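Local atomic coordinates of sulfoquinovosidase (Escherichia coli, PDB entry 5AEG), a protein that hydrolyses sulfoquinovosyl diacylglycerides and simple sulfoquinovosides, releasing sulfoquinovose for use as a source of carbon and sulfur. Residues N94-A97 against L103-E106; C345-Q350 against Y383-E388; F452-G457 against K463-M468; V660-R663 against W668-L671. One frame throughout, in Å; residues are numbered along the deposited sequence.

Interaction 1: residues N94-A97 against L103-E106; sequences NISA and LLLE
Strands 94-97 and 103-106 pair as the two arms of an antiparallel beta hairpin in the N-terminal domain, far from the catalytic centre. Asn-94 and Glu-106 form one hydrogen-bonded pair, Ser-96 and Leu-104 the next; the shortest link, 2.8 Å, runs from Leu-104 N to Ser-96 O. The face carrying Ile-95, Leu-103 and Leu-105 is apolar. Ile-95 and Leu-105 lie side by side and point the same way, CG1 of Ile-95 being 3.8 Å from CD2 of Leu-105. Leu-103, whose CG stands opposite the backbone N (chi1 174°), sends CD1 slantwise to CG2 of Ile-95, 4.0 Å away. Branched aliphatic residues suit this buried side, where Leu-9 and Phe-226 join them. The face of Asn-94, Ser-96, Leu-104 and Glu-106 is mixed. A water donates to Ser-96 OG at 2.8 Å and lies 2.6 Å from Glu-106 OE1, so a small hydroxyl and a longer carboxylate reach the same solvent molecule from opposite strands. Strands 79-85 and 221-228 flank the hairpin. One oily and one wetter face are characteristic of beta-sandwich strands, here in the galactose mutarotase-like domain of glycoside hydrolase family 31.

Interaction 2: residues C345-Q350 against Y383-E388; sequences CEEAAQ and YAWFKE
Trp-385 reaches from helix 380-395 to Glu-347 and Ala-348 on helix 343-351, and every contact between the two segments runs through this one indole. The backbones stay well apart, the nearest CA atoms, those of Ala-348 and Trp-385, being 8.9 Å from each other, so a large side chain is needed to span the gap. CB of Trp-385 already points toward the other helix, and CG stands anti to the backbone N (chi1 167°), which directs the indole across to helix 343-351. On the pyrrole side, NE1 gives its hydrogen to OE1 of Glu-347, a weak bond of 3.2 Å but a fairly straight one at 164°. The oxygen arrives at the ring edge, in its plane, while the carboxylate is turned 77° from the indole. The same OE1 is 4.0 Å from CE2 of Trp-385. Farther along the six-membered ring, CH2 of Trp-385 meets CB of Ala-348 at 3.8 Å, and CZ3 lies slightly more distant from that methyl. Glu-347 suits its place because its extended chain brings an acceptor to the indole N-H, and Ala-348 because a lone methyl leaves room for the benzo ring. A leucine in place of Trp-385 would probably leave Glu-347 OE1 without this donor and open a gap beside Ala-348. Tyr-353 also meets the indole. Within the TIM-barrel domain of family 31, strand 337-339 packs against both helices, its Val-338 touching Cys-345 and Phe-386, while Tyr-383 and Lys-387 turn to helix 422-444.

Interaction 3: residues F452-G457 against K463-M468; sequences FFMRAG and KYSTMM
The Phe-452 ring carries the hydroxyl of Thr-466 over one face, OG1 standing 3.3 Å above the ring plane and over its centre, while the backbone O of Tyr-464 comes to the edge, 3.2 Å from CZ of Phe-452. That carbonyl is buried without a hydrogen-bond partner, and the slightly positive ring edge is probably a tolerable neighbour for it. Thr-466 OG1 does not spend its proton on the ring: it donates to Phe-452 O at 2.7 Å. Its chi1 of 44° sets OG1 where it can serve that carbonyl and cover the ring together. A glycine in place of Phe-452 would probably leave Tyr-464 O without its aromatic neighbour and uncover the Thr-466 hydroxyl, opening a gap beside both. Farther along, Met-454 N donates to Met-467 O at 3.0 Å. The bent, flexible chain of Met-468 lets its methyl CE tuck against backbone oxygens, 3.4 Å from Met-454 O and close to Ala-456 O, and Phe-453 CB packs on Met-467 CG at 3.7 Å. Next in the chain, Arg-455 points away from the other segment and forms salt bridges with the nucleophile Asp-405 and with Glu-408. The bridged pair Met-454 and Met-468 joins strands 451-454 and 468-469, consecutive barrel strands linked through the short helix 461-464, as befits the catalytic TIM barrel of family 31.

Interaction 4: residues V660-R663 against W668-L671; sequences VFYR and WAAL
Strand 660-663 and the first turn of helix 669-673 approach most closely at Arg-663 and Ala-669, whose CA atoms are 7.3 Å apart, and no hydrogen bond passes between the two segments. Side chains make the contact instead. Tyr-662 points toward the helix, and with CG placed between the backbone N and the carbonyl carbon (chi1 70°) its ring rises beside Ala-669. CE1 of Tyr-662 lies 4.1 Å from CB of Ala-669, the methyl approaching obliquely. OH of Tyr-662 lies 4.1 Å from Ala-669 O, so the outer end of the ring also comes near the first residue of the helix. Alanine suits this position because its short methyl lets the tyrosine ring, which also meets Phe-672, lie close to the helix backbone. The strand belongs to the antiparallel sheet of the C-terminal domain, between strands 613-615 and 635-637, and the chain folds back through a short loop into the helix, with Trp-668 at the N-cap position. Backbone O of Arg-663 gives a more distant touch, 4.4 Å from Ala-669 CB. The guanidinium of Arg-663 is engaged elsewhere, in salt bridges to Asp-612 and Asp-633, while the Trp-668 indole packs against helix 569-582, edge-to-face with Tyr-571, and its NE1 hydrogen-bonds Glu-574.

In the fold
The four contacts follow one another along the chain and none touches another. Interaction 3 is the central one: the side chain of Arg-455 comes within about 3 Å of the nucleophile Asp-405 and lies about 9 Å from a bound calcium ion. Interaction 2 belongs to the same barrel domain, about 7 Å away between nearest atoms, and its Trp-385 side chain is about 11 Å from that of Trp-304, which binds substrate. Interaction 1, in the N-terminal domain, and interaction 4, at the C-terminal sheet, lie farther out, their centres 31 and 30 Å from that of interaction 3. Interactions 2 and 4, with centres 50 Å apart, are on opposite sides of the chain's centre.

Interaction 1: residues N94-A97 against L103-E106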
loop_
_atom_site.group_PDB
_atom_site.type_symbol
_atom_site.label_atom_id
_atom_site.label_comp_id
_atom_site.label_asym_id
_atom_site.label_seq_id
_atom_site.Cartn_x
_atom_site.Cartn_y
_atom_site.Cartn_z
ATOM N N ASN A 94 24.930 7.900 18.056
ATOM C CA ASN A 94 24.601 9.216 18.485
ATOM C C ASN A 94 23.113 9.322 18.820
ATOM O O ASN A 94 22.243 8.902 18.008
ATOM C CB ASN A 94 24.955 10.236 17.408
ATOM C CG ASN A 94 25.665 11.421 17.998
ATOM O OD1 ASN A 94 26.896 11.419 18.030
ATOM N ND2 ASN A 94 24.908 12.388 18.571
ATOM N N ILE A 95 22.837 9.940 19.957
ATOM C CA ILE A 95 21.492 10.132 20.500
ATOM C C ILE A 95 21.299 11.624 20.667
ATOM O O ILE A 95 22.144 12.340 21.317
ATOM C CB ILE A 95 21.346 9.476 21.841
ATOM C CG1 ILE A 95 21.626 8.002 21.738
ATOM C CG2 ILE A 95 19.946 9.698 22.480
ATOM C CD1 ILE A 95 21.552 7.297 23.094
ATOM N N SER A 96 20.220 12.106 20.050
ATOM C CA SER A 96 19.919 13.534 19.999
ATOM C C SER A 96 18.407 13.769 19.822
ATOM O O SER A 96 17.663 12.801 19.569
ATOM C CB SER A 96 20.776 14.237 18.974
ATOM O OG SER A 96 20.361 14.148 17.620
ATOM N N ALA A 97 17.949 14.972 20.160
ATOM C CA ALA A 97 16.678 15.563 19.607
ATOM C C ALA A 97 16.943 16.115 18.176
ATOM O O ALA A 97 18.038 16.605 17.873
ATOM C CB ALA A 97 16.125 16.650 20.520
ATOM N N LEU A 103 13.144 12.114 18.874
ATOM C CA LEU A 103 14.324 11.348 19.162
ATOM C C LEU A 103 15.019 10.879 17.879
ATOM O O LEU A 103 14.390 10.210 17.062
ATOM C CB LEU A 103 13.973 10.245 20.074
ATOM C CG LEU A 103 15.115 9.258 20.345
ATOM C CD1 LEU A 103 16.248 9.969 21.103
ATOM C CD2 LEU A 103 14.695 8.028 21.035
ATOM N N LEU A 104 16.289 11.261 17.651
ATOM C CA LEU A 104 17.130 10.789 16.499
ATOM C C LEU A 104 18.232 9.831 16.983
ATOM O O LEU A 104 19.020 10.226 17.903
ATOM C CB LEU A 104 17.738 11.988 15.803
ATOM C CG LEU A 104 18.664 11.829 14.608
ATOM C CD1 LEU A 104 17.875 11.150 13.498
ATOM C CD2 LEU A 104 19.224 13.172 14.110
ATOM N N LEU A 105 18.242 8.540 16.508
ATOM C CA LEU A 105 19.341 7.600 16.772
ATOM C C LEU A 105 20.113 7.410 15.504
ATOM O O LEU A 105 19.544 7.088 14.447
ATOM C CB LEU A 105 18.876 6.243 17.296
ATOM C CG LEU A 105 17.995 6.161 18.525
ATOM C CD1 LEU A 105 17.843 4.670 18.905
ATOM C CD2 LEU A 105 18.563 6.944 19.695
ATOM N N GLU A 106 21.419 7.639 15.558
ATOM C CA GLU A 106 22.250 7.551 14.363
ATOM C C GLU A 106 23.368 6.560 14.643
ATOM O O GLU A 106 24.288 6.853 15.436
ATOM C CB GLU A 106 22.842 8.910 14.001
ATOM C CG GLU A 106 21.866 9.919 13.458
ATOM C CD GLU A 106 22.462 11.320 13.497
ATOM O OE1 GLU A 106 22.773 11.793 14.612
ATOM O OE2 GLU A 106 22.646 11.911 12.435
HETATM O O HOH W 1 21.604 11.769 16.974
#

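Interaction 2: residues C345-Q350 against Y383-E388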
loop_
_atom_site.group_PDB
_atom_site.type_symbol
_atom_site.label_atom_id
_atom_site.label_comp_id
_atom_site.label_asym_id
_atom_site.label_seq_id
_atom_site.Cartn_x
_atom_site.Cartn_y
_atom_site.Cartn_z
ATOM N N CYS A 345 11.043 2.799 -25.935
ATOM C CA CYS A 345 12.253 2.097 -25.483
ATOM C C CYS A 345 13.422 2.430 -26.434
ATOM O O CYS A 345 14.574 2.504 -25.996
ATOM C CB CYS A 345 12.056 0.578 -25.494
ATOM S SG CYS A 345 13.367 -0.367 -24.627
ATOM N N GLU A 346 13.121 2.588 -27.730
ATOM C CA GLU A 346 14.187 2.937 -28.717
ATOM C C GLU A 346 14.741 4.320 -28.366
ATOM O O GLU A 346 15.953 4.549 -28.268
ATOM C CB GLU A 346 13.576 2.878 -30.133
ATOM C CG GLU A 346 14.578 3.183 -31.262
ATOM C CD GLU A 346 13.900 3.386 -32.626
ATOM O OE1 GLU A 346 12.675 3.069 -32.798
ATOM O OE2 GLU A 346 14.614 3.860 -33.539
ATOM N N GLU A 347 13.845 5.258 -28.132
ATOM C CA GLU A 347 14.240 6.562 -27.674
ATOM C C GLU A 347 15.091 6.539 -26.387
ATOM O O GLU A 347 16.168 7.158 -26.304
ATOM C CB GLU A 347 13.002 7.437 -27.547
ATOM C CG GLU A 347 13.270 8.841 -27.037
ATOM C CD GLU A 347 12.052 9.767 -27.146
ATOM O OE1 GLU A 347 10.904 9.313 -26.936
ATOM O OE2 GLU A 347 12.252 10.968 -27.414
ATOM N N ALA A 348 14.620 5.802 -25.402
ATOM C CA ALA A 348 15.380 5.538 -24.202
ATOM C C ALA A 348 16.772 4.937 -24.451
ATOM O O ALA A 348 17.751 5.411 -23.885
ATOM C CB ALA A 348 14.586 4.598 -23.269
ATOM N N ALA A 349 16.835 3.891 -25.271
ATOM C CA ALA A 349 18.121 3.276 -25.609
ATOM C C ALA A 349 19.022 4.343 -26.230
ATOM O O ALA A 349 20.186 4.438 -25.878
ATOM C CB ALA A 349 17.959 2.085 -26.533
ATOM N N GLN A 350 18.477 5.185 -27.095
ATOM C CA GLN A 350 19.317 6.201 -27.771
ATOM C C GLN A 350 19.880 7.228 -26.838
ATOM O O GLN A 350 20.974 7.729 -27.096
ATOM C CB GLN A 350 18.552 6.989 -28.803
ATOM C CG GLN A 350 18.178 6.225 -30.031
ATOM C CD GLN A 350 17.158 7.005 -30.837
ATOM O OE1 GLN A 350 17.032 8.248 -30.698
ATOM N NE2 GLN A 350 16.401 6.288 -31.675
ATOM N N TYR A 383 14.255 10.632 -15.927
ATOM C CA TYR A 383 13.141 11.014 -15.035
ATOM C C TYR A 383 12.321 12.110 -15.621
ATOM O O TYR A 383 11.090 11.957 -15.748
ATOM C CB TYR A 383 13.673 11.391 -13.661
ATOM C CG TYR A 383 12.633 11.787 -12.661
ATOM C CD1 TYR A 383 12.144 13.082 -12.613
ATOM C CD2 TYR A 383 12.134 10.867 -11.747
ATOM C CE1 TYR A 383 11.211 13.476 -11.676
ATOM C CE2 TYR A 383 11.171 11.241 -10.809
ATOM C CZ TYR A 383 10.695 12.529 -10.766
ATOM O OH TYR A 383 9.738 12.883 -9.831
ATOM N N ALA A 384 12.993 13.198 -16.048
ATOM C CA ALA A 384 12.366 14.320 -16.777
ATOM C C ALA A 384 11.636 13.893 -18.017
ATOM O O ALA A 384 10.503 14.354 -18.276
ATOM C CB ALA A 384 13.404 15.402 -17.163
ATOM N N TRP A 385 12.291 13.033 -18.772
ATOM C CA TRP A 385 11.754 12.490 -20.028
ATOM C C TRP A 385 10.467 11.708 -19.791
ATOM O O TRP A 385 9.526 11.839 -20.511
ATOM C CB TRP A 385 12.774 11.545 -20.668
ATOM C CG TRP A 385 12.288 10.643 -21.815
ATOM C CD1 TRP A 385 11.966 11.007 -23.107
ATOM C CD2 TRP A 385 12.065 9.236 -21.749
ATOM N NE1 TRP A 385 11.578 9.910 -23.828
ATOM C CE2 TRP A 385 11.626 8.812 -23.020
ATOM C CE3 TRP A 385 12.235 8.278 -20.752
ATOM C CZ2 TRP A 385 11.345 7.495 -23.295
ATOM C CZ3 TRP A 385 11.959 6.979 -21.030
ATOM C CH2 TRP A 385 11.516 6.594 -22.289
ATOM N N PHE A 386 10.506 10.798 -18.818
ATOM C CA PHE A 386 9.355 9.947 -18.556
ATOM C C PHE A 386 8.212 10.755 -17.965
ATOM O O PHE A 386 7.061 10.524 -18.284
ATOM C CB PHE A 386 9.765 8.768 -17.658
ATOM C CG PHE A 386 8.954 7.544 -17.885
ATOM C CD1 PHE A 386 8.817 7.018 -19.143
ATOM C CD2 PHE A 386 8.292 6.922 -16.849
ATOM C CE1 PHE A 386 8.133 5.844 -19.357
ATOM C CE2 PHE A 386 7.527 5.794 -17.074
ATOM C CZ PHE A 386 7.451 5.217 -18.302
ATOM N N LYS A 387 8.508 11.725 -17.119
ATOM C CA LYS A 387 7.494 12.671 -16.703
ATOM C C LYS A 387 6.831 13.397 -17.912
ATOM O O LYS A 387 5.635 13.644 -17.921
ATOM C CB LYS A 387 8.097 13.604 -15.676
ATOM C CG LYS A 387 7.184 14.762 -15.276
ATOM C CD LYS A 387 7.471 15.205 -13.851
ATOM C CE LYS A 387 8.927 15.523 -13.486
ATOM N NZ LYS A 387 9.428 16.668 -14.261
ATOM N N GLU A 388 7.600 13.726 -18.958
ATOM C CA GLU A 388 7.005 14.330 -20.177
ATOM C C GLU A 388 6.169 13.387 -20.944
ATOM O O GLU A 388 5.158 13.788 -21.546
ATOM C CB GLU A 388 8.084 14.959 -21.140
ATOM C CG GLU A 388 8.771 16.171 -20.502
ATOM C CD GLU A 388 7.845 17.337 -20.143
ATOM O OE1 GLU A 388 7.004 17.654 -21.025
ATOM O OE2 GLU A 388 7.955 17.935 -19.005
#

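Interaction 3: residues F452-G457 against K463-M468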
loop_
_atom_site.group_PDB
_atom_site.type_symbol
_atom_site.label_atom_id
_atom_site.label_comp_id
_atom_site.label_asym_id
_atom_site.label_seq_id
_atom_site.Cartn_x
_atom_site.Cartn_y
_atom_site.Cartn_z
ATOM N N PHE A 452 -4.320 9.487 -9.941
ATOM C CA PHE A 452 -3.614 8.233 -10.238
ATOM C C PHE A 452 -3.604 7.323 -9.017
ATOM O O PHE A 452 -3.683 7.773 -7.847
ATOM C CB PHE A 452 -2.204 8.440 -10.822
ATOM C CG PHE A 452 -1.259 9.079 -9.939
ATOM C CD1 PHE A 452 -0.445 8.320 -9.084
ATOM C CD2 PHE A 452 -1.092 10.439 -9.994
ATOM C CE1 PHE A 452 0.493 8.967 -8.264
ATOM C CE2 PHE A 452 -0.218 11.076 -9.163
ATOM C CZ PHE A 452 0.594 10.362 -8.323
ATOM N N PHE A 453 -3.497 6.049 -9.270
ATOM C CA PHE A 453 -3.519 5.095 -8.193
ATOM C C PHE A 453 -2.402 4.092 -8.390
ATOM O O PHE A 453 -2.148 3.690 -9.543
ATOM C CB PHE A 453 -4.915 4.466 -7.996
ATOM C CG PHE A 453 -5.547 3.913 -9.247
ATOM C CD1 PHE A 453 -6.267 4.725 -10.085
ATOM C CD2 PHE A 453 -5.503 2.544 -9.501
ATOM C CE1 PHE A 453 -6.824 4.223 -11.256
ATOM C CE2 PHE A 453 -6.100 2.013 -10.642
ATOM C CZ PHE A 453 -6.770 2.865 -11.502
ATOM N N MET A 454 -1.799 3.660 -7.275
ATOM C CA MET A 454 -0.645 2.782 -7.299
ATOM C C MET A 454 -0.833 1.607 -6.420
ATOM O O MET A 454 -1.593 1.673 -5.412
ATOM C CB MET A 454 0.611 3.590 -6.747
ATOM C CG MET A 454 0.842 4.828 -7.572
ATOM S SD MET A 454 2.427 5.610 -7.219
ATOM C CE MET A 454 3.610 4.476 -7.944
ATOM N N ARG A 455 -0.117 0.512 -6.705
ATOM C CA ARG A 455 -0.034 -0.542 -5.727
ATOM C C ARG A 455 1.259 -0.548 -4.919
ATOM O O ARG A 455 1.226 -0.716 -3.740
ATOM C CB ARG A 455 -0.302 -1.937 -6.287
ATOM C CG ARG A 455 0.636 -2.515 -7.332
ATOM C CD ARG A 455 0.136 -3.923 -7.781
ATOM N NE ARG A 455 0.864 -4.199 -9.039
ATOM C CZ ARG A 455 1.947 -4.956 -9.239
ATOM N NH1 ARG A 455 2.484 -5.711 -8.339
ATOM N NH2 ARG A 455 2.527 -4.958 -10.415
ATOM N N ALA A 456 2.404 -0.460 -5.589
ATOM C CA ALA A 456 3.671 -0.338 -4.893
ATOM C C ALA A 456 3.856 0.959 -4.173
ATOM O O ALA A 456 3.342 1.994 -4.609
ATOM C CB ALA A 456 4.821 -0.577 -5.874
ATOM N N GLY A 457 4.606 0.877 -3.057
ATOM C CA GLY A 457 4.983 2.003 -2.323
ATOM C C GLY A 457 6.209 1.897 -1.515
ATOM O O GLY A 457 6.729 0.818 -1.313
ATOM N N LYS A 463 3.261 11.342 0.539
ATOM C CA LYS A 463 3.120 12.656 -0.158
ATOM C C LYS A 463 2.765 12.440 -1.660
ATOM O O LYS A 463 1.912 13.137 -2.239
ATOM C CB LYS A 463 4.461 13.433 -0.126
ATOM C CG LYS A 463 4.389 14.833 -0.795
ATOM C CD LYS A 463 5.669 15.590 -0.435
ATOM C CE LYS A 463 5.907 16.911 -1.174
ATOM N NZ LYS A 463 4.639 17.557 -1.576
ATOM N N TYR A 464 3.460 11.495 -2.278
ATOM C CA TYR A 464 3.467 11.427 -3.724
ATOM C C TYR A 464 2.394 10.544 -4.367
ATOM O O TYR A 464 2.084 10.795 -5.511
ATOM C CB TYR A 464 4.846 10.977 -4.215
ATOM C CG TYR A 464 5.945 11.971 -3.868
ATOM C CD1 TYR A 464 5.801 13.328 -4.158
ATOM C CD2 TYR A 464 7.074 11.554 -3.184
ATOM C CE1 TYR A 464 6.807 14.250 -3.830
ATOM C CE2 TYR A 464 8.070 12.460 -2.844
ATOM C CZ TYR A 464 7.929 13.795 -3.173
ATOM O OH TYR A 464 8.919 14.653 -2.817
ATOM N N SER A 465 1.816 9.548 -3.670
ATOM C CA SER A 465 0.765 8.706 -4.343
ATOM C C SER A 465 -0.592 9.291 -3.939
ATOM O O SER A 465 -0.958 9.321 -2.747
ATOM C CB SER A 465 0.825 7.254 -3.951
ATOM O OG SER A 465 -0.227 6.557 -4.580
ATOM N N THR A 466 -1.369 9.728 -4.909
ATOM C CA THR A 466 -2.626 10.303 -4.621
ATOM C C THR A 466 -3.699 9.272 -4.188
ATOM O O THR A 466 -4.754 9.665 -3.666
ATOM C CB THR A 466 -3.164 11.056 -5.874
ATOM O OG1 THR A 466 -2.950 10.252 -7.072
ATOM C CG2 THR A 466 -2.350 12.407 -6.071
ATOM N N MET A 467 -3.449 7.997 -4.429
ATOM C CA MET A 467 -4.389 6.920 -4.009
ATOM C C MET A 467 -3.683 5.623 -4.068
ATOM O O MET A 467 -2.990 5.337 -5.094
ATOM C CB MET A 467 -5.587 6.891 -4.969
ATOM C CG MET A 467 -6.476 5.691 -4.815
ATOM S SD MET A 467 -7.437 5.540 -3.285
ATOM C CE MET A 467 -8.673 6.818 -3.622
ATOM N N MET A 468 -3.804 4.815 -3.006
ATOM C CA MET A 468 -3.314 3.465 -3.052
ATOM C C MET A 468 -4.467 2.528 -3.466
ATOM O O MET A 468 -5.627 2.731 -3.121
ATOM C CB MET A 468 -2.678 2.982 -1.729
ATOM C CG MET A 468 -1.616 3.878 -1.167
ATOM S SD MET A 468 -0.286 4.209 -2.283
ATOM C CE MET A 468 0.296 2.637 -2.791
#

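Interaction 4: residues V660-R663 against W668-L671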
loop_
_atom_site.group_PDB
_atom_site.type_symbol
_atom_site.label_atom_id
_atom_site.label_comp_id
_atom_site.label_asym_id
_atom_site.label_seq_id
_atom_site.Cartn_x
_atom_site.Cartn_y
_atom_site.Cartn_z
ATOM N N VAL A 660 -23.157 -2.683 8.321
ATOM C CA VAL A 660 -22.771 -1.310 8.399
ATOM C C VAL A 660 -23.629 -0.683 9.501
ATOM O O VAL A 660 -24.848 -0.826 9.475
ATOM C CB VAL A 660 -23.003 -0.550 7.064
ATOM C CG1 VAL A 660 -22.765 0.937 7.226
ATOM C CG2 VAL A 660 -22.069 -1.094 5.929
ATOM N N PHE A 661 -22.991 0.007 10.440
ATOM C CA PHE A 661 -23.699 0.649 11.518
ATOM C C PHE A 661 -23.236 2.073 11.621
ATOM O O PHE A 661 -22.105 2.395 11.234
ATOM C CB PHE A 661 -23.407 -0.094 12.837
ATOM C CG PHE A 661 -23.711 -1.522 12.821
ATOM C CD1 PHE A 661 -22.883 -2.414 12.160
ATOM C CD2 PHE A 661 -24.817 -2.014 13.516
ATOM C CE1 PHE A 661 -23.195 -3.756 12.153
ATOM C CE2 PHE A 661 -25.095 -3.334 13.543
ATOM C CZ PHE A 661 -24.301 -4.216 12.838
ATOM N N TYR A 662 -24.085 2.970 12.045
ATOM C CA TYR A 662 -23.687 4.319 12.283
ATOM C C TYR A 662 -24.064 4.840 13.694
ATOM O O TYR A 662 -24.965 4.296 14.344
ATOM C CB TYR A 662 -24.199 5.274 11.215
ATOM C CG TYR A 662 -25.736 5.530 11.221
ATOM C CD1 TYR A 662 -26.315 6.495 12.028
ATOM C CD2 TYR A 662 -26.571 4.753 10.463
ATOM C CE1 TYR A 662 -27.714 6.724 12.044
ATOM C CE2 TYR A 662 -27.989 4.953 10.468
ATOM C CZ TYR A 662 -28.540 5.974 11.217
ATOM O OH TYR A 662 -29.943 6.114 11.184
ATOM N N ARG A 663 -23.343 5.867 14.103
ATOM C CA ARG A 663 -23.476 6.442 15.466
ATOM C C ARG A 663 -24.798 7.318 15.435
ATOM O O ARG A 663 -24.907 8.277 14.689
ATOM C CB ARG A 663 -22.268 7.327 15.828
ATOM C CG ARG A 663 -20.981 6.535 16.093
ATOM C CD ARG A 663 -19.832 7.412 16.526
ATOM N NE ARG A 663 -20.168 8.111 17.752
ATOM C CZ ARG A 663 -20.333 9.418 17.885
ATOM N NH1 ARG A 663 -20.242 10.273 16.847
ATOM N NH2 ARG A 663 -20.679 9.869 19.115
ATOM N N TRP A 668 -24.227 13.669 11.111
ATOM C CA TRP A 668 -24.675 13.162 9.802
ATOM C C TRP A 668 -25.799 12.101 9.850
ATOM O O TRP A 668 -26.115 11.450 8.812
ATOM C CB TRP A 668 -23.435 12.473 9.117
ATOM C CG TRP A 668 -22.308 13.445 8.814
ATOM C CD1 TRP A 668 -21.128 13.640 9.548
ATOM C CD2 TRP A 668 -22.202 14.256 7.688
ATOM N NE1 TRP A 668 -20.339 14.558 8.933
ATOM C CE2 TRP A 668 -20.986 14.955 7.787
ATOM C CE3 TRP A 668 -23.031 14.495 6.588
ATOM C CZ2 TRP A 668 -20.587 15.803 6.833
ATOM C CZ3 TRP A 668 -22.608 15.392 5.645
ATOM C CH2 TRP A 668 -21.407 16.007 5.765
ATOM N N ALA A 669 -26.417 11.910 11.022
ATOM C CA ALA A 669 -27.398 10.849 11.188
ATOM C C ALA A 669 -28.563 10.932 10.225
ATOM O O ALA A 669 -29.042 9.896 9.789
ATOM C CB ALA A 669 -27.951 10.759 12.601
ATOM N N ALA A 670 -29.031 12.124 9.894
ATOM C CA ALA A 670 -30.126 12.209 8.941
ATOM C C ALA A 670 -29.676 11.684 7.543
ATOM O O ALA A 670 -30.420 10.978 6.898
ATOM C CB ALA A 670 -30.651 13.600 8.817
ATOM N N LEU A 671 -28.461 12.008 7.101
ATOM C CA LEU A 671 -27.936 11.459 5.794
ATOM C C LEU A 671 -27.927 9.915 5.902
ATOM O O LEU A 671 -28.409 9.252 5.046
ATOM C CB LEU A 671 -26.538 11.972 5.489
ATOM C CG LEU A 671 -25.961 11.536 4.123
ATOM C CD1 LEU A 671 -26.792 12.085 2.986
ATOM C CD2 LEU A 671 -24.587 12.065 4.052
#